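Local structure of succinate dehydrogenase (Membrane anchor subunit) (Mycolicibacterium smegmatis, 7D6V) at residues C[109-122]-C[144-158]. The protein carries a membrane-embedded Rieske-type iron-sulfur cluster within succinate dehydrogenase and probably helps pass electrons from succinate oxidation to quinone. Numbering follows the deposited sequence.
Sequences AFRLTCYYYRKAYY and ETRFPLILQNIHRYF. With PEV ((1S)-2-{[(2-aminoethoxy)(hydroxy)phosphoryl]oxy}-1-[(palmitoyloxy)methyl]ethyl stearate), chain I; FES (Fe2/s2 (inorganic) cluster), chain J.
F110 and F158 bring their CA atoms to 4.9 Å, and T113 and Q152 theirs to 5.4 Å, where the end of helix 104-112 and the break after it meet the 3-10 turn 151-153 and the first turn of helix 155-175. This Rieske-type site illustrates how a buried cluster can be gripped by two helix starts: C114, at an N-cap position, gives SG to one iron; H155, just after another N-cap, gives NE2 to the second. H240 and C206 complete the set, a cysteine and a histidine per iron.

With CG anti to the backbone N (chi1 -178°), the H155 ring reaches past T113 to the cluster, and its ND1 meets T113 OG1, tilted out of the ring plane; that hydroxyl donates in turn to A109 O at 2.7 Å. Together with the iron bond, this would help set the ring's rotation. C114 CA lies over an imidazole face (CH-pi), and A109 CB over the F158 ring, 3.6 Å from its centroid.

R118 turns NE and NH2 side-on to E144 in a salt bridge, both nitrogens meeting OE1 on its syn side but about 30° out of the carboxylate plane; Y122 OH takes the anti lone pair of that oxygen. R118 NH1 donates to T113 O at 2.9 Å, and Q152 CB covers one guanidinium face, fixing its orientation. The bent Q152 chain directs NE2 to Y122 OH (2.9 Å) and to Y121 OH (3.2 Å). A phospholipid acyl chain covers one face of Y121, whose hydroxyl also donates in the carbonyl plane to L112 O.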
ATOM      1  N   ALA C 109      30.031  27.120  10.081  1.00 12.55           N
ATOM      2  CA  ALA C 109      28.890  26.698  10.886  1.00 12.55           C
ATOM      3  C   ALA C 109      27.669  26.415  10.018  1.00 12.55           C
ATOM      4  O   ALA C 109      26.898  25.490  10.301  1.00 12.55           O
ATOM      5  CB  ALA C 109      28.574  27.760  11.932  1.00 12.55           C
ATOM      6  N   PHE C 110      27.478  27.202   8.958  1.00 12.05           N
ATOM      7  CA  PHE C 110      26.352  26.997   8.058  1.00 12.05           C
ATOM      8  C   PHE C 110      26.431  25.645   7.373  1.00 12.05           C
ATOM      9  O   PHE C 110      25.421  24.947   7.241  1.00 12.05           O
ATOM     10  CB  PHE C 110      26.311  28.122   7.024  1.00 12.05           C
ATOM     11  CG  PHE C 110      25.244  27.958   5.982  1.00 12.05           C
ATOM     12  CD1 PHE C 110      23.907  27.987   6.326  1.00 12.05           C
ATOM     13  CD2 PHE C 110      25.583  27.789   4.654  1.00 12.05           C
ATOM     14  CE1 PHE C 110      22.931  27.842   5.368  1.00 12.05           C
ATOM     15  CE2 PHE C 110      24.610  27.646   3.692  1.00 12.05           C
ATOM     16  CZ  PHE C 110      23.281  27.676   4.051  1.00 12.05           C
ATOM     17  N   ARG C 111      27.620  25.257   6.921  1.00 12.33           N
ATOM     18  CA  ARG C 111      27.743  23.952   6.288  1.00 12.33           C
ATOM     19  C   ARG C 111      27.848  22.818   7.298  1.00 12.33           C
ATOM     20  O   ARG C 111      27.541  21.675   6.956  1.00 12.33           O
ATOM     21  CB  ARG C 111      28.936  23.939   5.337  1.00 12.33           C
ATOM     22  CG  ARG C 111      28.629  24.618   4.022  1.00 12.33           C
ATOM     23  CD  ARG C 111      29.695  24.359   2.992  1.00 12.33           C
ATOM     24  NE  ARG C 111      29.457  25.107   1.763  1.00 12.33           N
ATOM     25  CZ  ARG C 111      29.014  24.566   0.635  1.00 12.33           C
ATOM     26  NH1 ARG C 111      28.755  23.270   0.577  1.00 12.33           N
ATOM     27  NH2 ARG C 111      28.831  25.321  -0.434  1.00 12.33           N
ATOM     28  N   LEU C 112      28.255  23.108   8.534  1.00 12.74           N
ATOM     29  CA  LEU C 112      28.298  22.079   9.564  1.00 12.74           C
ATOM     30  C   LEU C 112      26.910  21.743  10.084  1.00 12.74           C
ATOM     31  O   LEU C 112      26.661  20.600  10.483  1.00 12.74           O
ATOM     32  CB  LEU C 112      29.197  22.532  10.710  1.00 12.74           C
ATOM     33  CG  LEU C 112      29.946  21.441  11.469  1.00 12.74           C
ATOM     34  CD1 LEU C 112      30.883  20.695  10.541  1.00 12.74           C
ATOM     35  CD2 LEU C 112      30.706  22.042  12.635  1.00 12.74           C
ATOM     36  N   THR C 113      26.001  22.712  10.103  1.00 11.82           N
ATOM     37  CA  THR C 113      24.636  22.465  10.541  1.00 11.82           C
ATOM     38  C   THR C 113      23.705  22.125   9.386  1.00 11.82           C
ATOM     39  O   THR C 113      22.518  21.883   9.620  1.00 11.82           O
ATOM     40  CB  THR C 113      24.094  23.675  11.308  1.00 11.82           C
ATOM     41  OG1 THR C 113      24.262  24.862  10.525  1.00 11.82           O
ATOM     42  CG2 THR C 113      24.833  23.840  12.623  1.00 11.82           C
ATOM     43  N   CYS C 114      24.229  22.083   8.166  1.00 10.87           N
ATOM     44  CA  CYS C 114      23.414  21.742   7.007  1.00 10.87           C
ATOM     45  C   CYS C 114      22.822  20.349   7.199  1.00 10.87           C
ATOM     46  O   CYS C 114      23.497  19.444   7.690  1.00 10.87           O
ATOM     47  CB  CYS C 114      24.249  21.791   5.728  1.00 10.87           C
ATOM     48  SG  CYS C 114      23.559  20.848   4.348  1.00 10.87           S
ATOM     49  N   TYR C 115      21.562  20.177   6.813  1.00 10.84           N
ATOM     50  CA  TYR C 115      20.893  18.892   6.962  1.00 10.84           C
ATOM     51  C   TYR C 115      21.558  17.814   6.115  1.00 10.84           C
ATOM     52  O   TYR C 115      21.758  16.689   6.583  1.00 10.84           O
ATOM     53  CB  TYR C 115      19.409  19.028   6.616  1.00 10.84           C
ATOM     54  CG  TYR C 115      18.570  19.615   7.734  1.00 10.84           C
ATOM     55  CD1 TYR C 115      18.035  18.804   8.720  1.00 10.84           C
ATOM     56  CD2 TYR C 115      18.319  20.975   7.804  1.00 10.84           C
ATOM     57  CE1 TYR C 115      17.276  19.322   9.738  1.00 10.84           C
ATOM     58  CE2 TYR C 115      17.559  21.505   8.823  1.00 10.84           C
ATOM     59  CZ  TYR C 115      17.041  20.671   9.788  1.00 10.84           C
ATOM     60  OH  TYR C 115      16.281  21.181  10.810  1.00 10.84           O
ATOM     61  N   TYR C 116      21.935  18.134   4.877  1.00 11.59           N
ATOM     62  CA  TYR C 116      22.625  17.140   4.063  1.00 11.59           C
ATOM     63  C   TYR C 116      23.975  16.768   4.662  1.00 11.59           C
ATOM     64  O   TYR C 116      24.325  15.586   4.746  1.00 11.59           O
ATOM     65  CB  TYR C 116      22.816  17.626   2.629  1.00 11.59           C
ATOM     66  CG  TYR C 116      23.818  16.750   1.919  1.00 11.59           C
ATOM     67  CD1 TYR C 116      23.525  15.423   1.640  1.00 11.59           C
ATOM     68  CD2 TYR C 116      25.075  17.228   1.581  1.00 11.59           C
ATOM     69  CE1 TYR C 116      24.443  14.606   1.030  1.00 11.59           C
ATOM     70  CE2 TYR C 116      25.998  16.417   0.964  1.00 11.59           C
ATOM     71  CZ  TYR C 116      25.675  15.108   0.688  1.00 11.59           C
ATOM     72  OH  TYR C 116      26.591  14.292   0.069  1.00 11.59           O
ATOM     73  N   TYR C 117      24.758  17.767   5.068  1.00 11.66           N
ATOM     74  CA  TYR C 117      26.085  17.483   5.598  1.00 11.66           C
ATOM     75  C   TYR C 117      26.009  16.681   6.886  1.00 11.66           C
ATOM     76  O   TYR C 117      26.876  15.840   7.145  1.00 11.66           O
ATOM     77  CB  TYR C 117      26.854  18.782   5.820  1.00 11.66           C
ATOM     78  CG  TYR C 117      27.492  19.327   4.568  1.00 11.66           C
ATOM     79  CD1 TYR C 117      28.667  18.788   4.073  1.00 11.66           C
ATOM     80  CD2 TYR C 117      26.917  20.380   3.878  1.00 11.66           C
ATOM     81  CE1 TYR C 117      29.249  19.284   2.928  1.00 11.66           C
ATOM     82  CE2 TYR C 117      27.490  20.881   2.735  1.00 11.66           C
ATOM     83  CZ  TYR C 117      28.656  20.332   2.264  1.00 11.66           C
ATOM     84  OH  TYR C 117      29.227  20.836   1.123  1.00 11.66           O
ATOM     85  N   ARG C 118      24.979  16.920   7.699  1.00 11.92           N
ATOM     86  CA  ARG C 118      24.798  16.120   8.902  1.00 11.92           C
ATOM     87  C   ARG C 118      24.614  14.654   8.555  1.00 11.92           C
ATOM     88  O   ARG C 118      25.235  13.786   9.172  1.00 11.92           O
ATOM     89  CB  ARG C 118      23.611  16.638   9.710  1.00 11.92           C
ATOM     90  CG  ARG C 118      23.980  17.711  10.706  1.00 11.92           C
ATOM     91  CD  ARG C 118      22.939  18.795  10.763  1.00 11.92           C
ATOM     92  NE  ARG C 118      21.792  18.388  11.565  1.00 11.92           N
ATOM     93  CZ  ARG C 118      20.661  19.073  11.646  1.00 11.92           C
ATOM     94  NH1 ARG C 118      20.523  20.205  10.973  1.00 11.92           N
ATOM     95  NH2 ARG C 118      19.670  18.630  12.399  1.00 11.92           N
ATOM     96  N   LYS C 119      23.780  14.358   7.556  1.00 11.91           N
ATOM     97  CA  LYS C 119      23.665  12.991   7.061  1.00 11.91           C
ATOM     98  C   LYS C 119      25.023  12.440   6.657  1.00 11.91           C
ATOM     99  O   LYS C 119      25.418  11.341   7.076  1.00 11.91           O
ATOM    100  CB  LYS C 119      22.710  12.946   5.871  1.00 11.91           C
ATOM    101  CG  LYS C 119      22.552  11.565   5.276  1.00 11.91           C
ATOM    102  CD  LYS C 119      21.675  11.571   4.047  1.00 11.91           C
ATOM    103  CE  LYS C 119      22.508  11.571   2.790  1.00 11.91           C
ATOM    104  NZ  LYS C 119      23.121  10.238   2.557  1.00 11.91           N
ATOM    105  N   ALA C 120      25.761  13.211   5.855  1.00 11.94           N
ATOM    106  CA  ALA C 120      27.024  12.743   5.303  1.00 11.94           C
ATOM    107  C   ALA C 120      28.002  12.363   6.404  1.00 11.94           C
ATOM    108  O   ALA C 120      28.539  11.250   6.410  1.00 11.94           O
ATOM    109  CB  ALA C 120      27.623  13.810   4.390  1.00 11.94           C
ATOM    110  N   TYR C 121      28.230  13.255   7.370  1.00 12.66           N
ATOM    111  CA  TYR C 121      29.244  12.906   8.354  1.00 12.66           C
ATOM    112  C   TYR C 121      28.714  12.036   9.488  1.00 12.66           C
ATOM    113  O   TYR C 121      29.502  11.287  10.059  1.00 12.66           O
ATOM    114  CB  TYR C 121      29.969  14.141   8.915  1.00 12.66           C
ATOM    115  CG  TYR C 121      29.166  15.208   9.622  1.00 12.66           C
ATOM    116  CD1 TYR C 121      29.023  16.469   9.066  1.00 12.66           C
ATOM    117  CD2 TYR C 121      28.591  14.971  10.861  1.00 12.66           C
ATOM    118  CE1 TYR C 121      28.313  17.454   9.709  1.00 12.66           C
ATOM    119  CE2 TYR C 121      27.874  15.949  11.510  1.00 12.66           C
ATOM    120  CZ  TYR C 121      27.740  17.188  10.930  1.00 12.66           C
ATOM    121  OH  TYR C 121      27.030  18.169  11.574  1.00 12.66           O
ATOM    122  N   TYR C 122      27.411  12.049   9.788  1.00 12.31           N
ATOM    123  CA  TYR C 122      26.879  11.059  10.718  1.00 12.31           C
ATOM    124  C   TYR C 122      27.068   9.654  10.169  1.00 12.31           C
ATOM    125  O   TYR C 122      27.311   8.711  10.928  1.00 12.31           O
ATOM    126  CB  TYR C 122      25.397  11.315  10.997  1.00 12.31           C
ATOM    127  CG  TYR C 122      25.104  12.485  11.901  1.00 12.31           C
ATOM    128  CD1 TYR C 122      26.021  12.905  12.850  1.00 12.31           C
ATOM    129  CD2 TYR C 122      23.901  13.165  11.811  1.00 12.31           C
ATOM    130  CE1 TYR C 122      25.752  13.975  13.670  1.00 12.31           C
ATOM    131  CE2 TYR C 122      23.624  14.233  12.625  1.00 12.31           C
ATOM    132  CZ  TYR C 122      24.551  14.634  13.554  1.00 12.31           C
ATOM    133  OH  TYR C 122      24.272  15.702  14.370  1.00 12.31           O
ATOM    134  N   GLU C 144      20.114  13.563  18.411  1.00 14.42           N
ATOM    135  CA  GLU C 144      20.279  15.004  18.548  1.00 14.42           C
ATOM    136  C   GLU C 144      19.493  15.532  19.743  1.00 14.42           C
ATOM    137  O   GLU C 144      18.879  16.596  19.686  1.00 14.42           O
ATOM    138  CB  GLU C 144      19.859  15.716  17.267  1.00 14.42           C
ATOM    139  CG  GLU C 144      20.912  15.675  16.177  1.00 14.42           C
ATOM    140  CD  GLU C 144      20.384  16.148  14.842  1.00 14.42           C
ATOM    141  OE1 GLU C 144      21.168  16.190  13.872  1.00 14.42           O
ATOM    142  OE2 GLU C 144      19.186  16.480  14.760  1.00 14.42           O
ATOM    143  N   THR C 145      19.501  14.776  20.840  1.00 14.55           N
ATOM    144  CA  THR C 145      18.732  15.115  22.028  1.00 14.55           C
ATOM    145  C   THR C 145      19.555  15.771  23.129  1.00 14.55           C
ATOM    146  O   THR C 145      18.982  16.470  23.968  1.00 14.55           O
ATOM    147  CB  THR C 145      18.058  13.859  22.593  1.00 14.55           C
ATOM    148  OG1 THR C 145      18.982  12.766  22.566  1.00 14.55           O
ATOM    149  CG2 THR C 145      16.842  13.489  21.771  1.00 14.55           C
ATOM    150  N   ARG C 146      20.871  15.574  23.147  1.00 16.95           N
ATOM    151  CA  ARG C 146      21.720  16.032  24.235  1.00 16.95           C
ATOM    152  C   ARG C 146      22.465  17.303  23.834  1.00 16.95           C
ATOM    153  O   ARG C 146      22.401  17.755  22.691  1.00 16.95           O
ATOM    154  CB  ARG C 146      22.693  14.930  24.649  1.00 16.95           C
ATOM    155  CG  ARG C 146      22.025  13.626  25.012  1.00 16.95           C
ATOM    156  CD  ARG C 146      21.803  13.520  26.502  1.00 16.95           C
ATOM    157  NE  ARG C 146      21.005  12.348  26.842  1.00 16.95           N
ATOM    158  CZ  ARG C 146      21.421  11.369  27.638  1.00 16.95           C
ATOM    159  NH1 ARG C 146      20.629  10.338  27.894  1.00 16.95           N
ATOM    160  NH2 ARG C 146      22.632  11.419  28.172  1.00 16.95           N
ATOM    161  N   PHE C 147      23.220  17.856  24.787  1.00 17.97           N
ATOM    162  CA  PHE C 147      23.670  19.245  24.685  1.00 17.97           C
ATOM    163  C   PHE C 147      24.472  19.555  23.428  1.00 17.97           C
ATOM    164  O   PHE C 147      24.176  20.572  22.778  1.00 17.97           O
ATOM    165  CB  PHE C 147      24.477  19.634  25.926  1.00 17.97           C
ATOM    166  CG  PHE C 147      25.518  20.684  25.655  1.00 17.97           C
ATOM    167  CD1 PHE C 147      25.151  21.988  25.359  1.00 17.97           C
ATOM    168  CD2 PHE C 147      26.864  20.364  25.672  1.00 17.97           C
ATOM    169  CE1 PHE C 147      26.103  22.946  25.099  1.00 17.97           C
ATOM    170  CE2 PHE C 147      27.820  21.323  25.413  1.00 17.97           C
ATOM    171  CZ  PHE C 147      27.439  22.614  25.127  1.00 17.97           C
ATOM    172  N   PRO C 148      25.504  18.794  23.049  1.00 16.64           N
ATOM    173  CA  PRO C 148      26.251  19.192  21.843  1.00 16.64           C
ATOM    174  C   PRO C 148      25.400  19.159  20.584  1.00 16.64           C
ATOM    175  O   PRO C 148      25.305  20.169  19.878  1.00 16.64           O
ATOM    176  CB  PRO C 148      27.411  18.187  21.800  1.00 16.64           C
ATOM    177  CG  PRO C 148      26.964  17.043  22.610  1.00 16.64           C
ATOM    178  CD  PRO C 148      26.083  17.592  23.676  1.00 16.64           C
ATOM    179  N   LEU C 149      24.751  18.033  20.299  1.00 15.32           N
ATOM    180  CA  LEU C 149      24.042  17.860  19.039  1.00 15.32           C
ATOM    181  C   LEU C 149      22.658  18.496  19.023  1.00 15.32           C
ATOM    182  O   LEU C 149      22.064  18.604  17.947  1.00 15.32           O
ATOM    183  CB  LEU C 149      23.937  16.371  18.707  1.00 15.32           C
ATOM    184  CG  LEU C 149      25.257  15.703  18.320  1.00 15.32           C
ATOM    185  CD1 LEU C 149      25.016  14.338  17.715  1.00 15.32           C
ATOM    186  CD2 LEU C 149      26.035  16.577  17.356  1.00 15.32           C
ATOM    187  N   ILE C 150      22.123  18.913  20.174  1.00 15.48           N
ATOM    188  CA  ILE C 150      20.872  19.662  20.176  1.00 15.48           C
ATOM    189  C   ILE C 150      21.055  21.031  19.532  1.00 15.48           C
ATOM    190  O   ILE C 150      20.074  21.656  19.118  1.00 15.48           O
ATOM    191  CB  ILE C 150      20.318  19.790  21.612  1.00 15.48           C
ATOM    192  CG1 ILE C 150      18.863  20.264  21.616  1.00 15.48           C
ATOM    193  CG2 ILE C 150      21.147  20.754  22.423  1.00 15.48           C
ATOM    194  CD1 ILE C 150      17.887  19.267  21.074  1.00 15.48           C
ATOM    195  N   LEU C 151      22.297  21.502  19.415  1.00 15.06           N
ATOM    196  CA  LEU C 151      22.582  22.813  18.850  1.00 15.06           C
ATOM    197  C   LEU C 151      22.461  22.847  17.334  1.00 15.06           C
ATOM    198  O   LEU C 151      22.592  23.924  16.749  1.00 15.06           O
ATOM    199  CB  LEU C 151      23.981  23.267  19.259  1.00 15.06           C
ATOM    200  CG  LEU C 151      24.199  23.561  20.742  1.00 15.06           C
ATOM    201  CD1 LEU C 151      25.660  23.849  21.017  1.00 15.06           C
ATOM    202  CD2 LEU C 151      23.333  24.718  21.196  1.00 15.06           C
ATOM    203  N   GLN C 152      22.220  21.710  16.686  1.00 13.78           N
ATOM    204  CA  GLN C 152      22.017  21.702  15.243  1.00 13.78           C
ATOM    205  C   GLN C 152      20.704  22.349  14.832  1.00 13.78           C
ATOM    206  O   GLN C 152      20.474  22.529  13.632  1.00 13.78           O
ATOM    207  CB  GLN C 152      22.069  20.271  14.712  1.00 13.78           C
ATOM    208  CG  GLN C 152      23.272  19.479  15.174  1.00 13.78           C
ATOM    209  CD  GLN C 152      24.401  19.512  14.175  1.00 13.78           C
ATOM    210  OE1 GLN C 152      24.578  20.492  13.459  1.00 13.78           O
ATOM    211  NE2 GLN C 152      25.177  18.439  14.123  1.00 13.78           N
ATOM    212  N   ASN C 153      19.846  22.694  15.787  1.00 13.64           N
ATOM    213  CA  ASN C 153      18.535  23.261  15.512  1.00 13.64           C
ATOM    214  C   ASN C 153      18.567  24.762  15.260  1.00 13.64           C
ATOM    215  O   ASN C 153      17.514  25.345  14.983  1.00 13.64           O
ATOM    216  CB  ASN C 153      17.585  22.955  16.670  1.00 13.64           C
ATOM    217  CG  ASN C 153      17.272  21.482  16.791  1.00 13.64           C
ATOM    218  OD1 ASN C 153      16.562  20.917  15.962  1.00 13.64           O
ATOM    219  ND2 ASN C 153      17.799  20.850  17.828  1.00 13.64           N
ATOM    220  N   ILE C 154      19.730  25.398  15.343  1.00 12.74           N
ATOM    221  CA  ILE C 154      19.855  26.821  15.063  1.00 12.74           C
ATOM    222  C   ILE C 154      20.349  27.064  13.637  1.00 12.74           C
ATOM    223  O   ILE C 154      20.902  28.120  13.346  1.00 12.74           O
ATOM    224  CB  ILE C 154      20.758  27.523  16.087  1.00 12.74           C
ATOM    225  CG1 ILE C 154      22.165  26.933  16.049  1.00 12.74           C
ATOM    226  CG2 ILE C 154      20.172  27.412  17.476  1.00 12.74           C
ATOM    227  CD1 ILE C 154      23.111  27.559  17.036  1.00 12.74           C
ATOM    228  N   HIS C 155      20.161  26.089  12.748  1.00 11.21           N
ATOM    229  CA  HIS C 155      20.689  26.189  11.394  1.00 11.21           C
ATOM    230  C   HIS C 155      20.102  27.366  10.624  1.00 11.21           C
ATOM    231  O   HIS C 155      20.770  27.920   9.746  1.00 11.21           O
ATOM    232  CB  HIS C 155      20.430  24.883  10.649  1.00 11.21           C
ATOM    233  CG  HIS C 155      20.973  24.866   9.258  1.00 11.21           C
ATOM    234  ND1 HIS C 155      22.286  25.166   8.970  1.00 11.21           N
ATOM    235  CD2 HIS C 155      20.379  24.598   8.074  1.00 11.21           C
ATOM    236  CE1 HIS C 155      22.479  25.077   7.668  1.00 11.21           C
ATOM    237  NE2 HIS C 155      21.338  24.733   7.103  1.00 11.21           N
ATOM    238  N   ARG C 156      18.863  27.761  10.927  1.00 11.74           N
ATOM    239  CA  ARG C 156      18.234  28.852  10.186  1.00 11.74           C
ATOM    240  C   ARG C 156      18.960  30.177  10.389  1.00 11.74           C
ATOM    241  O   ARG C 156      18.961  31.032   9.496  1.00 11.74           O
ATOM    242  CB  ARG C 156      16.766  28.976  10.592  1.00 11.74           C
ATOM    243  CG  ARG C 156      16.539  29.156  12.078  1.00 11.74           C
ATOM    244  CD  ARG C 156      15.063  29.139  12.417  1.00 11.74           C
ATOM    245  NE  ARG C 156      14.500  27.799  12.292  1.00 11.74           N
ATOM    246  CZ  ARG C 156      13.286  27.456  12.702  1.00 11.74           C
ATOM    247  NH1 ARG C 156      12.499  28.356  13.270  1.00 11.74           N
ATOM    248  NH2 ARG C 156      12.858  26.214  12.548  1.00 11.74           N
ATOM    249  N   TYR C 157      19.606  30.363  11.539  1.00 12.42           N
ATOM    250  CA  TYR C 157      20.331  31.607  11.768  1.00 12.42           C
ATOM    251  C   TYR C 157      21.617  31.645  10.954  1.00 12.42           C
ATOM    252  O   TYR C 157      21.990  32.693  10.407  1.00 12.42           O
ATOM    253  CB  TYR C 157      20.606  31.775  13.257  1.00 12.42           C
ATOM    254  CG  TYR C 157      19.344  32.059  14.024  1.00 12.42           C
ATOM    255  CD1 TYR C 157      18.991  33.352  14.367  1.00 12.42           C
ATOM    256  CD2 TYR C 157      18.486  31.032  14.374  1.00 12.42           C
ATOM    257  CE1 TYR C 157      17.828  33.610  15.052  1.00 12.42           C
ATOM    258  CE2 TYR C 157      17.325  31.279  15.056  1.00 12.42           C
ATOM    259  CZ  TYR C 157      17.001  32.567  15.392  1.00 12.42           C
ATOM    260  OH  TYR C 157      15.840  32.810  16.078  1.00 12.42           O
ATOM    261  N   PHE C 158      22.294  30.506  10.837  1.00 11.93           N
ATOM    262  CA  PHE C 158      23.418  30.425   9.917  1.00 11.93           C
ATOM    263  C   PHE C 158      22.953  30.548   8.475  1.00 11.93           C
ATOM    264  O   PHE C 158      23.713  31.005   7.621  1.00 11.93           O
ATOM    265  CB  PHE C 158      24.184  29.125  10.143  1.00 11.93           C
ATOM    266  CG  PHE C 158      24.775  29.018  11.513  1.00 11.93           C
ATOM    267  CD1 PHE C 158      25.685  29.958  11.959  1.00 11.93           C
ATOM    268  CD2 PHE C 158      24.407  27.992  12.364  1.00 11.93           C
ATOM    269  CE1 PHE C 158      26.220  29.874  13.222  1.00 11.93           C
ATOM    270  CE2 PHE C 158      24.944  27.903  13.626  1.00 11.93           C
ATOM    271  CZ  PHE C 158      25.852  28.843  14.055  1.00 11.93           C
TER
HETATM  272  C48 PEV I 302      32.236  21.903   3.459  1.00 18.60           C
HETATM  273  C47 PEV I 302      32.886  22.231   4.799  1.00 18.60           C
HETATM  274  C46 PEV I 302      32.143  21.548   5.939  1.00 18.60           C
HETATM  275  C45 PEV I 302      32.552  20.085   6.044  1.00 18.60           C
HETATM  276  C44 PEV I 302      32.532  19.596   7.486  1.00 18.60           C
HETATM  277  C43 PEV I 302      32.535  18.076   7.568  1.00 18.60           C
HETATM  278  C42 PEV I 302      33.394  17.598   8.728  1.00 18.60           C
HETATM  279  C41 PEV I 302      32.532  17.159   9.901  1.00 18.60           C
HETATM  280  C40 PEV I 302      33.276  16.200  10.814  1.00 18.60           C
HETATM  281  C39 PEV I 302      33.052  16.562  12.272  1.00 18.60           C
HETATM  282  C38 PEV I 302      31.691  16.060  12.729  1.00 18.60           C
HETATM  283  C37 PEV I 302      31.781  14.632  13.248  1.00 18.60           C
HETATM  284  C36 PEV I 302      31.121  14.500  14.608  1.00 18.60           C
HETATM  285  C35 PEV I 302      29.704  13.960  14.477  1.00 18.60           C
HETATM  286  C34 PEV I 302      29.300  13.214  15.739  1.00 18.60           C
HETATM  287  C33 PEV I 302      29.592  14.044  16.979  1.00 18.60           C
HETATM  288  C32 PEV I 302      29.804  13.145  18.186  1.00 18.60           C
HETATM  289  C31 PEV I 302      28.508  12.956  18.954  1.00 18.60           C
HETATM  290  O31 PEV I 302      27.601  12.387  18.451  1.00 18.60           O
HETATM  291  O2  PEV I 302      28.394  13.446  20.253  1.00 18.60           O
HETATM  292  C2  PEV I 302      28.300  12.432  21.204  1.00 18.60           C
HETATM  293  C1  PEV I 302      26.834  12.255  21.574  1.00 18.60           C
HETATM  294  O3P PEV I 302      26.290  11.269  20.745  1.00 18.60           O
HETATM  295  P   PEV I 302      25.697   9.896  21.433  1.00 18.60           P
HETATM  296  O1P PEV I 302      26.822   8.937  21.727  1.00 18.60           O
HETATM  297  O2P PEV I 302      24.711   9.253  20.492  1.00 18.60           O
HETATM  298  O4P PEV I 302      24.957  10.293  22.848  1.00 18.60           O
HETATM  299  C4  PEV I 302      25.644  10.080  24.046  1.00 18.60           C
HETATM  300  C5  PEV I 302      25.310  11.227  24.997  1.00 18.60           C
HETATM  301  N6  PEV I 302      26.340  11.356  26.012  1.00 18.60           N
HETATM  302  C3  PEV I 302      29.119  12.819  22.432  1.00 18.60           C
HETATM  303  O3  PEV I 302      30.372  13.247  21.979  1.00 18.60           O
HETATM  304  C11 PEV I 302      30.608  14.616  22.143  1.00 18.60           C
HETATM  305  O11 PEV I 302      30.617  15.093  23.226  1.00 18.60           O
HETATM  306  C12 PEV I 302      30.841  15.502  20.924  1.00 18.60           C
HETATM  307  C13 PEV I 302      32.055  16.410  21.098  1.00 18.60           C
HETATM  308  C14 PEV I 302      32.594  16.909  19.762  1.00 18.60           C
HETATM  309  C15 PEV I 302      31.493  17.464  18.863  1.00 18.60           C
HETATM  310  C16 PEV I 302      31.755  18.922  18.498  1.00 18.60           C
HETATM  311  C17 PEV I 302      31.410  19.270  17.050  1.00 18.60           C
HETATM  312  C18 PEV I 302      30.808  18.105  16.265  1.00 18.60           C
HETATM  313  C19 PEV I 302      29.452  18.437  15.642  1.00 18.60           C
HETATM  314  C20 PEV I 302      28.899  19.791  16.084  1.00 18.60           C
HETATM  315  C21 PEV I 302      27.846  20.320  15.113  1.00 18.60           C
HETATM  316  C22 PEV I 302      27.654  21.829  15.232  1.00 18.60           C
HETATM  317  C23 PEV I 302      26.510  22.226  16.162  1.00 18.60           C
HETATM  318  C24 PEV I 302      26.869  23.477  16.956  1.00 18.60           C
HETATM  319  C25 PEV I 302      26.662  24.752  16.144  1.00 18.60           C
HETATM  320  C26 PEV I 302      27.951  25.557  16.012  1.00 18.60           C
HETATM  321 FE1  FES J 303      21.619  22.290   3.793  1.00 12.80          FE
HETATM  322 FE2  FES J 303      20.436  24.510   4.746  1.00 12.80          FE
HETATM  323  S1  FES J 303      19.783  22.424   4.992  1.00 12.80           S
HETATM  324  S2  FES J 303      22.228  24.381   3.485  1.00 12.80           S